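Local atomic coordinates of uncharacterized protein (Bacteroides eggerthii DSM 20697, PDB entry 4ECO), a protein that is of unknown function but, as a leucine-rich repeat protein, probably binds other proteins along its curved solenoid. Residues 347-358 with 369-380. Numbering follows the deposited sequence.
Sequences PAFGSEIKLASL and PANFCGFTEQVE
F349 turns its ring edge toward the face of F372 in an offset edge-to-face pair, centroids 5.5 Å apart and planes at 80°. The two side chains run side by side, F349 CE2 lying 3.7 Å from F372 CZ. A trans chi1 (-174°) brings the F372 ring back toward 347-358, where its rim meets P347 O at CE1 and a methyl of L358, CD2, at CE2 (3.8 Å). C373 lies on the same strand face as L355, its SG 3.7 Å from L355 CD1. On the other face of the strands K354 bends at chi2 and lays CD over the F375 backbone. At the strand end T376 CG2 sits against K354 CB. Parallel strand bonds join the chains: G374 N gives to I353 O (2.8 Å), L355 N to G374 O (3.1 Å) and T376 N to L355 O. Upstream, F349 N donates to F372 O, 2.9 Å away. F320 packs on F372 and L326 of helix 323-326 on F349, while L382 touches L358 and F375. This is the stacking of successive coils in a leucine-rich repeat solenoid: backbone bonds set the parallel register, F349, L355, L358, F372 and C373 are buried, and K354 stays at the surface.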
loop_
_atom_site.group_PDB
_atom_site.type_symbol
_atom_site.label_atom_id
_atom_site.label_comp_id
_atom_site.label_asym_id
_atom_site.label_seq_id
_atom_site.Cartn_x
_atom_site.Cartn_y
_atom_site.Cartn_z
ATOM N N PRO A 347 8.942 16.167 10.073
ATOM C CA PRO A 347 9.448 17.317 9.294
ATOM C C PRO A 347 8.641 17.439 7.980
ATOM O O PRO A 347 8.113 16.426 7.501
ATOM C CB PRO A 347 10.927 16.967 9.066
ATOM C CG PRO A 347 11.236 15.866 10.069
ATOM C CD PRO A 347 9.963 15.106 10.189
ATOM N N ALA A 348 8.476 18.668 7.433
ATOM C CA ALA A 348 7.661 18.890 6.223
ATOM C C ALA A 348 8.493 19.069 4.942
ATOM O O ALA A 348 9.586 19.628 4.994
ATOM C CB ALA A 348 6.783 20.115 6.412
ATOM N N PHE A 349 7.948 18.622 3.790
ATOM C CA PHE A 349 8.573 18.795 2.463
ATOM C C PHE A 349 8.212 20.167 1.845
ATOM O O PHE A 349 9.030 20.787 1.146
ATOM C CB PHE A 349 8.117 17.685 1.494
ATOM C CG PHE A 349 8.550 16.282 1.831
ATOM C CD1 PHE A 349 9.751 15.773 1.347
ATOM C CD2 PHE A 349 7.749 15.458 2.612
ATOM C CE1 PHE A 349 10.155 14.477 1.669
ATOM C CE2 PHE A 349 8.161 14.167 2.942
ATOM C CZ PHE A 349 9.358 13.684 2.468
ATOM N N GLY A 350 6.956 20.576 2.072
ATOM C CA GLY A 350 6.354 21.785 1.529
ATOM C C GLY A 350 5.290 21.447 0.505
ATOM O O GLY A 350 5.312 20.353 -0.070
ATOM N N SER A 351 4.343 22.384 0.279
ATOM C CA SER A 351 3.229 22.260 -0.682
ATOM C C SER A 351 3.724 22.049 -2.119
ATOM O O SER A 351 3.042 21.407 -2.914
ATOM C CB SER A 351 2.354 23.512 -0.661
ATOM O OG SER A 351 2.282 24.156 0.600
ATOM N N GLU A 352 4.896 22.635 -2.446
ATOM C CA GLU A 352 5.579 22.602 -3.747
ATOM C C GLU A 352 5.875 21.164 -4.222
ATOM O O GLU A 352 5.853 20.912 -5.435
ATOM C CB GLU A 352 6.894 23.385 -3.703
ATOM C CG GLU A 352 6.722 24.855 -3.360
ATOM C CD GLU A 352 6.189 25.153 -1.968
ATOM O OE1 GLU A 352 6.450 24.365 -1.026
ATOM O OE2 GLU A 352 5.476 26.172 -1.826
ATOM N N ILE A 353 6.177 20.235 -3.277
ATOM C CA ILE A 353 6.444 18.822 -3.568
ATOM C C ILE A 353 5.073 18.150 -3.636
ATOM O O ILE A 353 4.327 18.179 -2.663
ATOM C CB ILE A 353 7.434 18.204 -2.532
ATOM C CG1 ILE A 353 8.876 18.691 -2.828
ATOM C CG2 ILE A 353 7.354 16.660 -2.500
ATOM C CD1 ILE A 353 9.774 18.780 -1.654
ATOM N N LYS A 354 4.720 17.632 -4.820
ATOM C CA LYS A 354 3.421 17.043 -5.104
ATOM C C LYS A 354 3.478 15.514 -5.083
ATOM O O LYS A 354 4.067 14.908 -5.975
ATOM C CB LYS A 354 2.907 17.538 -6.471
ATOM C CG LYS A 354 2.764 19.045 -6.590
ATOM C CD LYS A 354 1.590 19.582 -5.788
ATOM C CE LYS A 354 1.542 21.082 -5.858
ATOM N NZ LYS A 354 0.568 21.620 -4.886
ATOM N N LEU A 355 2.867 14.889 -4.070
ATOM C CA LEU A 355 2.857 13.435 -3.984
ATOM C C LEU A 355 1.604 12.828 -4.653
ATOM O O LEU A 355 0.496 13.347 -4.506
ATOM C CB LEU A 355 2.958 12.951 -2.519
ATOM C CG LEU A 355 4.228 13.330 -1.743
ATOM C CD1 LEU A 355 4.109 12.940 -0.304
ATOM C CD2 LEU A 355 5.471 12.676 -2.325
ATOM N N ALA A 356 1.809 11.720 -5.386
ATOM C CA ALA A 356 0.773 10.899 -6.029
ATOM C C ALA A 356 0.436 9.695 -5.127
ATOM O O ALA A 356 -0.682 9.181 -5.138
ATOM C CB ALA A 356 1.251 10.429 -7.388
ATOM N N SER A 357 1.425 9.270 -4.326
ATOM C CA SER A 357 1.327 8.201 -3.340
ATOM C C SER A 357 1.915 8.664 -2.045
ATOM O O SER A 357 2.960 9.285 -2.053
ATOM C CB SER A 357 2.051 6.938 -3.823
ATOM O OG SER A 357 1.317 6.181 -4.776
ATOM N N LEU A 358 1.270 8.343 -0.938
ATOM C CA LEU A 358 1.770 8.592 0.411
ATOM C C LEU A 358 1.193 7.526 1.328
ATOM O O LEU A 358 -0.008 7.294 1.363
ATOM C CB LEU A 358 1.484 10.013 0.914
ATOM C CG LEU A 358 2.022 10.398 2.299
ATOM C CD1 LEU A 358 3.558 10.410 2.329
ATOM C CD2 LEU A 358 1.457 11.730 2.732
ATOM N N PRO A 369 2.456 18.025 9.892
ATOM C CA PRO A 369 2.523 19.503 9.841
ATOM C C PRO A 369 1.663 20.101 8.755
ATOM O O PRO A 369 1.300 19.408 7.802
ATOM C CB PRO A 369 4.001 19.789 9.558
ATOM C CG PRO A 369 4.485 18.571 8.884
ATOM C CD PRO A 369 3.760 17.427 9.544
ATOM N N ALA A 370 1.367 21.400 8.908
ATOM C CA ALA A 370 0.514 22.192 8.012
ATOM C C ALA A 370 1.009 22.163 6.562
ATOM O O ALA A 370 0.187 22.100 5.635
ATOM C CB ALA A 370 0.451 23.627 8.503
ATOM N N ASN A 371 2.334 22.152 6.381
ATOM C CA ASN A 371 2.907 22.176 5.051
ATOM C C ASN A 371 3.582 20.867 4.688
ATOM O O ASN A 371 4.555 20.862 3.912
ATOM C CB ASN A 371 3.923 23.322 4.969
ATOM C CG ASN A 371 3.787 24.103 3.690
ATOM O OD1 ASN A 371 2.675 24.279 3.165
ATOM N ND2 ASN A 371 4.907 24.642 3.180
ATOM N N PHE A 372 3.058 19.741 5.209
ATOM C CA PHE A 372 3.706 18.454 5.003
ATOM C C PHE A 372 4.048 18.213 3.526
ATOM O O PHE A 372 5.218 17.946 3.223
ATOM C CB PHE A 372 2.894 17.296 5.554
ATOM C CG PHE A 372 3.681 16.018 5.441
ATOM C CD1 PHE A 372 4.840 15.825 6.200
ATOM C CD2 PHE A 372 3.307 15.031 4.533
ATOM C CE1 PHE A 372 5.602 14.659 6.062
ATOM C CE2 PHE A 372 4.065 13.858 4.402
ATOM C CZ PHE A 372 5.206 13.681 5.169
ATOM N N CYS A 373 3.047 18.357 2.618
ATOM C CA CYS A 373 3.224 18.174 1.177
ATOM C C CYS A 373 2.012 18.680 0.387
ATOM O O CYS A 373 0.975 19.010 0.961
ATOM C CB CYS A 373 3.471 16.701 0.869
ATOM S SG CYS A 373 2.032 15.647 1.163
ATOM N N GLY A 374 2.159 18.666 -0.940
ATOM C CA GLY A 374 1.114 18.937 -1.910
ATOM C C GLY A 374 0.717 17.604 -2.521
ATOM O O GLY A 374 1.233 16.558 -2.105
ATOM N N PHE A 375 -0.211 17.614 -3.494
ATOM C CA PHE A 375 -0.646 16.375 -4.134
ATOM C C PHE A 375 -0.946 16.561 -5.635
ATOM O O PHE A 375 -1.467 17.592 -6.045
ATOM C CB PHE A 375 -1.896 15.798 -3.430
ATOM C CG PHE A 375 -1.787 15.533 -1.941
ATOM C CD1 PHE A 375 -1.265 14.336 -1.465
ATOM C CD2 PHE A 375 -2.231 16.475 -1.015
ATOM C CE1 PHE A 375 -1.139 14.110 -0.089
ATOM C CE2 PHE A 375 -2.122 16.237 0.357
ATOM C CZ PHE A 375 -1.579 15.057 0.809
ATOM N N THR A 376 -0.653 15.529 -6.434
ATOM C CA THR A 376 -0.950 15.479 -7.871
ATOM C C THR A 376 -2.449 15.149 -8.053
ATOM O O THR A 376 -3.045 14.538 -7.162
ATOM C CB THR A 376 -0.039 14.451 -8.595
ATOM O OG1 THR A 376 -0.548 13.119 -8.453
ATOM C CG2 THR A 376 1.419 14.525 -8.161
ATOM N N GLU A 377 -3.050 15.500 -9.212
ATOM C CA GLU A 377 -4.468 15.223 -9.510
ATOM C C GLU A 377 -4.714 13.714 -9.732
ATOM O O GLU A 377 -5.861 13.301 -9.922
ATOM C CB GLU A 377 -4.946 16.006 -10.755
ATOM C CG GLU A 377 -4.552 17.480 -10.819
ATOM C CD GLU A 377 -3.247 17.774 -11.544
ATOM O OE1 GLU A 377 -2.331 16.915 -11.534
ATOM O OE2 GLU A 377 -3.138 18.889 -12.108
ATOM N N GLN A 378 -3.646 12.894 -9.666
ATOM C CA GLN A 378 -3.693 11.453 -9.929
ATOM C C GLN A 378 -3.773 10.598 -8.635
ATOM O O GLN A 378 -3.811 9.364 -8.739
ATOM C CB GLN A 378 -2.454 11.005 -10.761
ATOM C CG GLN A 378 -1.941 11.989 -11.828
ATOM C CD GLN A 378 -3.014 12.537 -12.744
ATOM O OE1 GLN A 378 -3.950 11.832 -13.163
ATOM N NE2 GLN A 378 -2.902 13.830 -13.057
ATOM N N VAL A 379 -3.806 11.243 -7.434
ATOM C CA VAL A 379 -3.888 10.567 -6.125
ATOM C C VAL A 379 -5.156 9.724 -6.039
ATOM O O VAL A 379 -6.267 10.223 -6.245
ATOM C CB VAL A 379 -3.832 11.548 -4.932
ATOM C CG1 VAL A 379 -4.029 10.821 -3.610
ATOM C CG2 VAL A 379 -2.540 12.343 -4.925
ATOM N N GLU A 380 -4.982 8.452 -5.736
ATOM C CA GLU A 380 -6.127 7.563 -5.576
ATOM C C GLU A 380 -6.364 7.385 -4.076
ATOM O O GLU A 380 -7.341 7.924 -3.558
ATOM C CB GLU A 380 -5.926 6.209 -6.303
ATOM C CG GLU A 380 -7.235 5.464 -6.516
ATOM C CD GLU A 380 -7.215 3.972 -6.804
ATOM O OE1 GLU A 380 -6.118 3.367 -6.793
ATOM O OE2 GLU A 380 -8.312 3.407 -7.030
#